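Local coordinates for protein Myo-inositol 2-dehydrogenase (Lactobacillus plantarum WCFS1, PDB 3CEA) that probably catalyses the NAD-dependent oxidation of myo-inositol at its 2-hydroxyl, pairing a Rossmann-fold cofactor domain with a GFO/IDH/MocA-type C-terminal domain, at residues Glu222-Leu230 and Ala238-Ala246; Ala246-Leu254 and Ser286-Phe294. One frame throughout, in Å; residues are numbered along the deposited sequence.

Interaction 1 of 2, residues Glu222-Leu230 and Ala238-Ala246; sequences EFETGVAQL and ATLIGGRHA
Glu224 reaches across the end of a beta ladder to hold the neighbouring strand by its backbone: OE2 accepts from the Arg244 N at 2.8 Å, on the anti side of the carboxylate and 23° out of its plane. With CG anti to the backbone N (chi1 -168°) and the chain bent at chi2, the carboxylate passes over the CB of His245, 3.3 Å from OE2, and a water links OE2 to His245 N. Replacing Glu224 by an alanine removes the carboxylate, which would probably leave the Arg244 amide without this acceptor and the corner of the chain at Arg244 freer to shift.

Behind this grip the two strands run antiparallel at 168°, Gly226 with Gly242, Ala228 with Leu240 and Leu230 with Ala238 forming the hydrogen-bonded pairs. On one face the CG1 of Val227 lies 4.0 Å from the CG1 of Ile241, the two side chains side by side; further along, a water joins Gln229 OE1 to Thr239 OG1, which also bonds Tyr155. On the other face Leu230 CD1 meets Leu240 CD1 at 3.9 Å, the leucines crossing at about a right angle.

This beta hairpin is flanked by strand 202-210, where Glu224 and Thr225 facing Ser210 make a classic bulge, and by strand 153-163. Helices 182-198 and 319-338 cover the Ala228 face, whereas Val227 packs on Ile237 of the second subunit.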
loop_
_atom_site.group_PDB
_atom_site.type_symbol
_atom_site.label_atom_id
_atom_site.label_comp_id
_atom_site.label_asym_id
_atom_site.label_seq_id
_atom_site.Cartn_x
_atom_site.Cartn_y
_atom_site.Cartn_z
ATOM N N GLU A 222 -15.954 6.445 -32.254
ATOM C CA GLU A 222 -14.920 6.210 -31.247
ATOM C C GLU A 222 -15.203 4.954 -30.420
ATOM O O GLU A 222 -16.363 4.568 -30.237
ATOM C CB GLU A 222 -14.791 7.429 -30.329
ATOM C CG GLU A 222 -14.077 8.625 -30.953
ATOM C CD GLU A 222 -12.559 8.583 -30.786
ATOM O OE1 GLU A 222 -12.038 7.691 -30.072
ATOM O OE2 GLU A 222 -11.883 9.460 -31.372
ATOM N N PHE A 223 -14.136 4.320 -29.933
ATOM C CA PHE A 223 -14.249 3.186 -29.017
ATOM C C PHE A 223 -13.743 3.562 -27.631
ATOM O O PHE A 223 -12.653 4.126 -27.494
ATOM C CB PHE A 223 -13.472 1.975 -29.543
ATOM C CG PHE A 223 -14.021 1.410 -30.820
ATOM C CD1 PHE A 223 -15.176 0.626 -30.812
ATOM C CD2 PHE A 223 -13.383 1.657 -32.034
ATOM C CE1 PHE A 223 -15.691 0.100 -31.999
ATOM C CE2 PHE A 223 -13.887 1.135 -33.225
ATOM C CZ PHE A 223 -15.045 0.355 -33.206
ATOM N N GLU A 224 -14.533 3.240 -26.610
ATOM C CA GLU A 224 -14.188 3.565 -25.225
ATOM C C GLU A 224 -12.885 2.902 -24.773
ATOM O O GLU A 224 -12.021 3.559 -24.188
ATOM C CB GLU A 224 -15.340 3.202 -24.280
ATOM C CG GLU A 224 -15.203 3.768 -22.866
ATOM C CD GLU A 224 -14.317 2.918 -21.973
ATOM O OE1 GLU A 224 -14.494 1.686 -21.968
ATOM O OE2 GLU A 224 -13.442 3.476 -21.279
ATOM N N THR A 225 -12.753 1.606 -25.042
ATOM C CA THR A 225 -11.585 0.842 -24.611
ATOM C C THR A 225 -10.883 0.190 -25.794
ATOM O O THR A 225 -11.525 -0.268 -26.736
ATOM C CB THR A 225 -11.964 -0.225 -23.542
ATOM O OG1 THR A 225 -12.459 0.431 -22.370
ATOM C CG2 THR A 225 -10.759 -1.079 -23.140
ATOM N N GLY A 226 -9.556 0.172 -25.738
ATOM C CA GLY A 226 -8.748 -0.535 -26.716
ATOM C C GLY A 226 -7.698 -1.363 -26.010
ATOM O O GLY A 226 -6.868 -0.825 -25.277
ATOM N N VAL A 227 -7.742 -2.675 -26.219
ATOM C CA VAL A 227 -6.736 -3.574 -25.666
ATOM C C VAL A 227 -5.915 -4.155 -26.809
ATOM O O VAL A 227 -6.469 -4.714 -27.759
ATOM C CB VAL A 227 -7.365 -4.715 -24.822
ATOM C CG1 VAL A 227 -6.282 -5.525 -24.117
ATOM C CG2 VAL A 227 -8.350 -4.159 -23.797
ATOM N N ALA A 228 -4.596 -4.009 -26.716
ATOM C CA ALA A 228 -3.685 -4.553 -27.721
ATOM C C ALA A 228 -2.639 -5.472 -27.105
ATOM O O ALA A 228 -2.097 -5.178 -26.041
ATOM C CB ALA A 228 -3.007 -3.433 -28.487
ATOM N N GLN A 229 -2.370 -6.589 -27.778
ATOM C CA GLN A 229 -1.232 -7.434 -27.450
ATOM C C GLN A 229 -0.226 -7.365 -28.594
ATOM O O GLN A 229 -0.617 -7.316 -29.763
ATOM C CB GLN A 229 -1.663 -8.876 -27.184
ATOM C CG GLN A 229 -0.561 -9.747 -26.576
ATOM C CD GLN A 229 -1.073 -11.068 -26.047
ATOM O OE1 GLN A 229 -1.940 -11.104 -25.174
ATOM N NE2 GLN A 229 -0.529 -12.164 -26.564
ATOM N N LEU A 230 1.063 -7.354 -28.247
ATOM C CA LEU A 230 2.131 -7.156 -29.225
ATOM C C LEU A 230 3.250 -8.186 -29.105
ATOM O O LEU A 230 3.648 -8.573 -28.005
ATOM C CB LEU A 230 2.737 -5.748 -29.105
ATOM C CG LEU A 230 1.879 -4.475 -29.085
ATOM C CD1 LEU A 230 2.736 -3.283 -28.685
ATOM C CD2 LEU A 230 1.196 -4.202 -30.421
ATOM N N ALA A 238 3.841 -7.640 -24.991
ATOM C CA ALA A 238 3.313 -6.434 -24.368
ATOM C C ALA A 238 1.806 -6.301 -24.527
ATOM O O ALA A 238 1.237 -6.718 -25.538
ATOM C CB ALA A 238 4.020 -5.193 -24.910
ATOM N N THR A 239 1.174 -5.729 -23.507
ATOM C CA THR A 239 -0.243 -5.395 -23.542
ATOM C C THR A 239 -0.385 -3.891 -23.366
ATOM O O THR A 239 0.298 -3.294 -22.531
ATOM C CB THR A 239 -1.025 -6.118 -22.424
ATOM O OG1 THR A 239 -0.841 -7.531 -22.549
ATOM C CG2 THR A 239 -2.516 -5.800 -22.491
ATOM N N LEU A 240 -1.263 -3.286 -24.164
ATOM C CA LEU A 240 -1.605 -1.872 -24.022
ATOM C C LEU A 240 -3.101 -1.731 -23.806
ATOM O O LEU A 240 -3.900 -2.339 -24.524
ATOM C CB LEU A 240 -1.223 -1.074 -25.270
ATOM C CG LEU A 240 0.088 -1.322 -26.011
ATOM C CD1 LEU A 240 -0.050 -0.788 -27.427
ATOM C CD2 LEU A 240 1.266 -0.682 -25.299
ATOM N N ILE A 241 -3.475 -0.923 -22.819
ATOM C CA ILE A 241 -4.877 -0.624 -22.571
ATOM C C ILE A 241 -5.130 0.881 -22.534
ATOM O O ILE A 241 -4.540 1.609 -21.731
ATOM C CB ILE A 241 -5.395 -1.302 -21.284
ATOM C CG1 ILE A 241 -5.260 -2.823 -21.407
ATOM C CG2 ILE A 241 -6.842 -0.888 -20.999
ATOM C CD1 ILE A 241 -5.974 -3.594 -20.346
ATOM N N GLY A 242 -5.994 1.334 -23.434
ATOM C CA GLY A 242 -6.450 2.713 -23.453
ATOM C C GLY A 242 -7.918 2.741 -23.092
ATOM O O GLY A 242 -8.715 1.992 -23.657
ATOM N N GLY A 243 -8.272 3.601 -22.143
ATOM C CA GLY A 243 -9.648 3.715 -21.676
ATOM C C GLY A 243 -10.024 5.139 -21.331
ATOM O O GLY A 243 -9.157 6.016 -21.249
ATOM N N ARG A 244 -11.323 5.361 -21.129
ATOM C CA ARG A 244 -11.866 6.694 -20.877
ATOM C C ARG A 244 -12.981 6.694 -19.822
ATOM O O ARG A 244 -13.724 7.671 -19.707
ATOM C CB ARG A 244 -12.405 7.303 -22.182
ATOM C CG ARG A 244 -11.502 7.123 -23.392
ATOM C CD ARG A 244 -11.612 8.297 -24.330
ATOM N NE ARG A 244 -10.558 8.288 -25.342
ATOM C CZ ARG A 244 -9.356 8.848 -25.198
ATOM N NH1 ARG A 244 -9.027 9.473 -24.071
ATOM N NH2 ARG A 244 -8.478 8.783 -26.190
ATOM N N HIS A 245 -13.091 5.615 -19.048
ATOM C CA HIS A 245 -14.225 5.450 -18.140
ATOM C C HIS A 245 -13.884 4.882 -16.753
ATOM O O HIS A 245 -14.678 4.137 -16.171
ATOM C CB HIS A 245 -15.297 4.585 -18.810
ATOM C CG HIS A 245 -16.689 5.108 -18.638
ATOM N ND1 HIS A 245 -17.518 4.699 -17.615
ATOM C CD2 HIS A 245 -17.399 6.006 -19.361
ATOM C CE1 HIS A 245 -18.680 5.320 -17.717
ATOM N NE2 HIS A 245 -18.632 6.121 -18.767
ATOM N N ALA A 246 -12.715 5.240 -16.220
ATOM C CA ALA A 246 -12.355 4.863 -14.851
ATOM C C ALA A 246 -13.112 5.716 -13.833
ATOM O O ALA A 246 -13.320 6.915 -14.046
ATOM C CB ALA A 246 -10.853 4.972 -14.631
HETATM O O HOH W 1 -12.255 2.789 -19.033
HETATM O O HOH W 2 -2.900 -9.098 -23.701
#

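Interaction 2 of 2, residues Ala246-Leu254 and Ser286-Phe294; sequences AAHGNQVEL and SLQSFGERF. With NAD (nicotinamide-adenine-dinucleotide), chain E.
Gln288 turns its amide back toward His248, and NE2 donates to His248 O at 3.0 Å, the acceptor lying almost in the amide plane. The same nitrogen donates to Ser286 O, so both bonds fix the rotation of the amide, while a water connects Gln288 OE1 with Ala247 O. The bend at chi2 (-55°) carries the group back over Gly249, whose CA lies 3.6 Å from NE2. Gly249 CA also comes 3.4 Å from Leu287 O, the carbonyl that accepts from Asn250 N at 2.9 Å.

The imidazole of His248 presents its edge to Ser286 OG, and its NE2 donates nearly in the ring plane to Gln251 OE1 at 2.8 Å. Asn250, its CG anti to the backbone N (chi1 175°), extends toward the start of helix 290-293 and packs OD1 against the backbone of Phe290, while its ND2 is bonded to Ile161 O. Further along, Val252 CG1 meets the edge of the Phe294 ring, 3.6 Å from CZ. One face of that ring carries Arg293 CG, and Phe294 CE1 in turn lies over the centre of the Arg293 guanidinium, which forms a salt bridge with Asp135.

Ser289 caps the helix through a weak bond from Glu292 N to OG. From the first turn Phe290 brings CE2 to 3.5 Å from C4N of NAD, the nicotinamide carbon that exchanges hydride in dehydrogenases. The contact thus joins the C-terminal-domain sheet to a short helix lining the nicotinamide end of the cofactor pocket.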
loop_
_atom_site.group_PDB
_atom_site.type_symbol
_atom_site.label_atom_id
_atom_site.label_comp_id
_atom_site.label_asym_id
_atom_site.label_seq_id
_atom_site.Cartn_x
_atom_site.Cartn_y
_atom_site.Cartn_z
ATOM N N ALA A 246 -12.715 5.240 -16.220
ATOM C CA ALA A 246 -12.355 4.863 -14.851
ATOM C C ALA A 246 -13.112 5.716 -13.833
ATOM O O ALA A 246 -13.320 6.915 -14.046
ATOM C CB ALA A 246 -10.853 4.972 -14.631
ATOM N N ALA A 247 -13.521 5.087 -12.733
ATOM C CA ALA A 247 -14.251 5.770 -11.667
ATOM C C ALA A 247 -13.328 6.472 -10.666
ATOM O O ALA A 247 -13.668 7.541 -10.157
ATOM C CB ALA A 247 -15.174 4.798 -10.949
ATOM N N HIS A 248 -12.163 5.880 -10.398
ATOM C CA HIS A 248 -11.255 6.386 -9.361
ATOM C C HIS A 248 -10.463 7.638 -9.746
ATOM O O HIS A 248 -10.217 8.505 -8.906
ATOM C CB HIS A 248 -10.321 5.277 -8.856
ATOM C CG HIS A 248 -9.352 4.771 -9.881
ATOM N ND1 HIS A 248 -9.744 4.041 -10.982
ATOM C CD2 HIS A 248 -8.002 4.862 -9.950
ATOM C CE1 HIS A 248 -8.679 3.719 -11.697
ATOM N NE2 HIS A 248 -7.609 4.203 -11.091
ATOM N N GLY A 249 -10.069 7.725 -11.013
ATOM C CA GLY A 249 -9.293 8.855 -11.512
ATOM C C GLY A 249 -8.589 8.527 -12.810
ATOM O O GLY A 249 -9.061 7.697 -13.592
ATOM N N ASN A 250 -7.462 9.192 -13.045
ATOM C CA ASN A 250 -6.622 8.921 -14.204
ATOM C C ASN A 250 -5.624 7.824 -13.861
ATOM O O ASN A 250 -4.781 8.003 -12.983
ATOM C CB ASN A 250 -5.899 10.200 -14.646
ATOM C CG ASN A 250 -4.911 9.966 -15.782
ATOM O OD1 ASN A 250 -3.755 10.380 -15.700
ATOM N ND2 ASN A 250 -5.364 9.311 -16.849
ATOM N N GLN A 251 -5.734 6.686 -14.543
ATOM C CA GLN A 251 -4.813 5.570 -14.341
ATOM C C GLN A 251 -3.751 5.560 -15.428
ATOM O O GLN A 251 -4.069 5.420 -16.611
ATOM C CB GLN A 251 -5.566 4.234 -14.329
ATOM C CG GLN A 251 -4.693 3.003 -14.034
ATOM C CD GLN A 251 -4.323 2.859 -12.561
ATOM O OE1 GLN A 251 -4.934 3.478 -11.685
ATOM N NE2 GLN A 251 -3.318 2.031 -12.284
ATOM N N VAL A 252 -2.494 5.727 -15.017
ATOM C CA VAL A 252 -1.357 5.656 -15.927
ATOM C C VAL A 252 -0.299 4.758 -15.295
ATOM O O VAL A 252 0.372 5.128 -14.326
ATOM C CB VAL A 252 -0.784 7.051 -16.298
ATOM C CG1 VAL A 252 0.435 6.901 -17.191
ATOM C CG2 VAL A 252 -1.830 7.895 -17.014
ATOM N N GLU A 253 -0.159 3.571 -15.871
ATOM C CA GLU A 253 0.529 2.474 -15.227
ATOM C C GLU A 253 1.432 1.773 -16.231
ATOM O O GLU A 253 1.024 1.509 -17.366
ATOM C CB GLU A 253 -0.518 1.503 -14.672
ATOM C CG GLU A 253 -0.012 0.429 -13.722
ATOM C CD GLU A 253 -1.103 -0.580 -13.357
ATOM O OE1 GLU A 253 -2.300 -0.305 -13.618
ATOM O OE2 GLU A 253 -0.764 -1.652 -12.811
ATOM N N LEU A 254 2.663 1.495 -15.814
ATOM C CA LEU A 254 3.584 0.693 -16.608
ATOM C C LEU A 254 4.206 -0.404 -15.757
ATOM O O LEU A 254 4.780 -0.135 -14.697
ATOM C CB LEU A 254 4.682 1.557 -17.239
ATOM C CG LEU A 254 5.599 0.885 -18.273
ATOM C CD1 LEU A 254 4.844 0.521 -19.552
ATOM C CD2 LEU A 254 6.787 1.775 -18.604
ATOM N N SER A 286 -7.049 9.824 -5.520
ATOM C CA SER A 286 -6.345 9.672 -6.787
ATOM C C SER A 286 -6.241 10.966 -7.586
ATOM O O SER A 286 -7.025 11.896 -7.390
ATOM C CB SER A 286 -7.002 8.579 -7.635
ATOM O OG SER A 286 -7.012 7.340 -6.948
ATOM N N LEU A 287 -5.245 11.011 -8.472
ATOM C CA LEU A 287 -5.088 12.073 -9.456
ATOM C C LEU A 287 -6.224 11.968 -10.461
ATOM O O LEU A 287 -6.646 10.863 -10.807
ATOM C CB LEU A 287 -3.753 11.928 -10.190
ATOM C CG LEU A 287 -2.447 12.113 -9.416
ATOM C CD1 LEU A 287 -1.374 11.208 -9.979
ATOM C CD2 LEU A 287 -1.996 13.563 -9.446
ATOM N N GLN A 288 -6.703 13.114 -10.935
ATOM C CA GLN A 288 -7.894 13.164 -11.786
ATOM C C GLN A 288 -7.626 13.487 -13.261
ATOM O O GLN A 288 -8.544 13.451 -14.081
ATOM C CB GLN A 288 -8.924 14.145 -11.205
ATOM C CG GLN A 288 -9.501 13.718 -9.855
ATOM C CD GLN A 288 -10.103 12.324 -9.894
ATOM O OE1 GLN A 288 -11.012 12.047 -10.682
ATOM N NE2 GLN A 288 -9.591 11.434 -9.044
ATOM N N SER A 289 -6.379 13.803 -13.601
ATOM C CA SER A 289 -6.040 14.155 -14.978
ATOM C C SER A 289 -4.591 13.855 -15.326
ATOM O O SER A 289 -3.728 13.777 -14.444
ATOM C CB SER A 289 -6.347 15.630 -15.254
ATOM O OG SER A 289 -5.599 16.478 -14.405
ATOM N N PHE A 290 -4.340 13.683 -16.622
ATOM C CA PHE A 290 -2.990 13.510 -17.149
ATOM C C PHE A 290 -2.119 14.730 -16.835
ATOM O O PHE A 290 -0.920 14.597 -16.599
ATOM C CB PHE A 290 -3.034 13.252 -18.665
ATOM C CG PHE A 290 -3.535 14.423 -19.477
ATOM C CD1 PHE A 290 -4.903 14.636 -19.652
ATOM C CD2 PHE A 290 -2.640 15.310 -20.071
ATOM C CE1 PHE A 290 -5.371 15.721 -20.399
ATOM C CE2 PHE A 290 -3.099 16.398 -20.815
ATOM C CZ PHE A 290 -4.468 16.601 -20.980
ATOM N N GLY A 291 -2.745 15.907 -16.830
ATOM C CA GLY A 291 -2.054 17.174 -16.623
ATOM C C GLY A 291 -1.564 17.381 -15.206
ATOM O O GLY A 291 -0.541 18.030 -14.990
ATOM N N GLU A 292 -2.302 16.840 -14.240
ATOM C CA GLU A 292 -1.871 16.852 -12.843
ATOM C C GLU A 292 -0.785 15.811 -12.579
ATOM O O GLU A 292 0.157 16.067 -11.826
ATOM C CB GLU A 292 -3.060 16.639 -11.901
ATOM C CG GLU A 292 -4.007 17.833 -11.826
ATOM C CD GLU A 292 -3.344 19.091 -11.277
ATOM O OE1 GLU A 292 -3.119 19.161 -10.050
ATOM O OE2 GLU A 292 -3.060 20.011 -12.073
ATOM N N ARG A 293 -0.927 14.646 -13.210
ATOM C CA ARG A 293 0.033 13.551 -13.087
ATOM C C ARG A 293 1.398 13.914 -13.675
ATOM O O ARG A 293 2.437 13.628 -13.073
ATOM C CB ARG A 293 -0.534 12.282 -13.747
ATOM C CG ARG A 293 0.459 11.139 -13.990
ATOM C CD ARG A 293 1.024 10.551 -12.705
ATOM N NE ARG A 293 2.003 9.503 -12.976
ATOM C CZ ARG A 293 3.319 9.695 -13.072
ATOM N NH1 ARG A 293 3.844 10.907 -12.916
ATOM N NH2 ARG A 293 4.115 8.663 -13.322
ATOM N N PHE A 294 1.388 14.560 -14.838
ATOM C CA PHE A 294 2.614 14.805 -15.588
ATOM C C PHE A 294 3.047 16.271 -15.660
ATOM O O PHE A 294 3.896 16.629 -16.488
ATOM C CB PHE A 294 2.496 14.193 -16.987
ATOM C CG PHE A 294 2.472 12.691 -16.985
ATOM C CD1 PHE A 294 3.599 11.966 -16.608
ATOM C CD2 PHE A 294 1.324 11.999 -17.354
ATOM C CE1 PHE A 294 3.586 10.572 -16.599
ATOM C CE2 PHE A 294 1.303 10.607 -17.355
ATOM C CZ PHE A 294 2.438 9.894 -16.974
HETATM P PA NAD E . -8.365 20.801 -27.200
HETATM O O1A NAD E . -8.705 20.836 -25.759
HETATM O O2A NAD E . -9.550 20.508 -28.037
HETATM O O5B NAD E . -7.678 22.197 -27.613
HETATM C C5B NAD E . -7.451 22.520 -28.970
HETATM C C4B NAD E . -7.126 24.007 -29.099
HETATM O O4B NAD E . -6.607 24.295 -30.387
HETATM C C3B NAD E . -8.354 24.882 -28.909
HETATM O O3B NAD E . -8.006 25.920 -28.027
HETATM C C2B NAD E . -8.659 25.435 -30.287
HETATM O O2B NAD E . -9.144 26.758 -30.244
HETATM C C1B NAD E . -7.315 25.361 -30.993
HETATM N N9A NAD E . -7.472 25.124 -32.441
HETATM C C8A NAD E . -8.194 24.124 -33.044
HETATM N N7A NAD E . -8.080 24.250 -34.386
HETATM C C5A NAD E . -7.298 25.320 -34.648
HETATM C C6A NAD E . -6.868 25.892 -35.841
HETATM N N6A NAD E . -7.028 25.227 -36.980
HETATM N N1A NAD E . -6.053 27.010 -35.802
HETATM C C2A NAD E . -5.671 27.556 -34.587
HETATM N N3A NAD E . -6.105 26.983 -33.405
HETATM C C4A NAD E . -6.905 25.882 -33.435
HETATM O O3 NAD E . -7.218 19.705 -27.479
HETATM P PN NAD E . -6.088 19.356 -26.384
HETATM O O1N NAD E . -5.627 20.609 -25.740
HETATM O O2N NAD E . -6.601 18.235 -25.571
HETATM O O5D NAD E . -4.876 18.752 -27.250
HETATM C C5D NAD E . -4.362 19.371 -28.405
HETATM C C4D NAD E . -3.223 18.502 -28.931
HETATM O O4D NAD E . -2.410 18.062 -27.857
HETATM C C3D NAD E . -3.738 17.266 -29.654
HETATM O O3D NAD E . -3.087 17.158 -30.898
HETATM C C2D NAD E . -3.368 16.108 -28.748
HETATM O O2D NAD E . -2.950 14.979 -29.477
HETATM C C1D NAD E . -2.239 16.656 -27.886
HETATM N N1N NAD E . -2.263 16.087 -26.523
HETATM C C2N NAD E . -1.112 15.539 -26.015
HETATM C C3N NAD E . -1.097 14.987 -24.730
HETATM C C7N NAD E . 0.191 14.543 -24.096
HETATM O O7N NAD E . 0.129 13.619 -23.034
HETATM N N7N NAD E . 1.357 15.021 -24.542
HETATM C C4N NAD E . -2.262 14.997 -23.967
HETATM C C5N NAD E . -3.427 15.555 -24.490
HETATM C C6N NAD E . -3.414 16.099 -25.774
HETATM O O HOH W 3 -12.776 10.151 -10.244
HETATM O O HOH W 4 -9.821 9.988 -5.788
HETATM O O HOH W 5 2.834 6.318 -14.209
#

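Overall arrangement
Interactions 1 and 2 follow one another along the chain, sharing Ala246, with centres about 15 Å apart. Both reach the same mixed sheet: interaction 1 pairs strands 225-232 and 237-243, whereas interaction 2 uses the start of strand 251-258, which lies on the far side of strand 153-163 from the hairpin. The segment from Arg244 to Asn250 carries the chain between these positions. Both contacts also touch the second subunit, and interaction 2 reaches the third and fourth as well. They illustrate how one sheet can serve two ends: its strands meet the second subunit, while Phe290, on the helix packed against the start of strand 251-258, touches NAD directly and the Arg244 side chain, at the end of strand 237-243, lies about 8 Å from it.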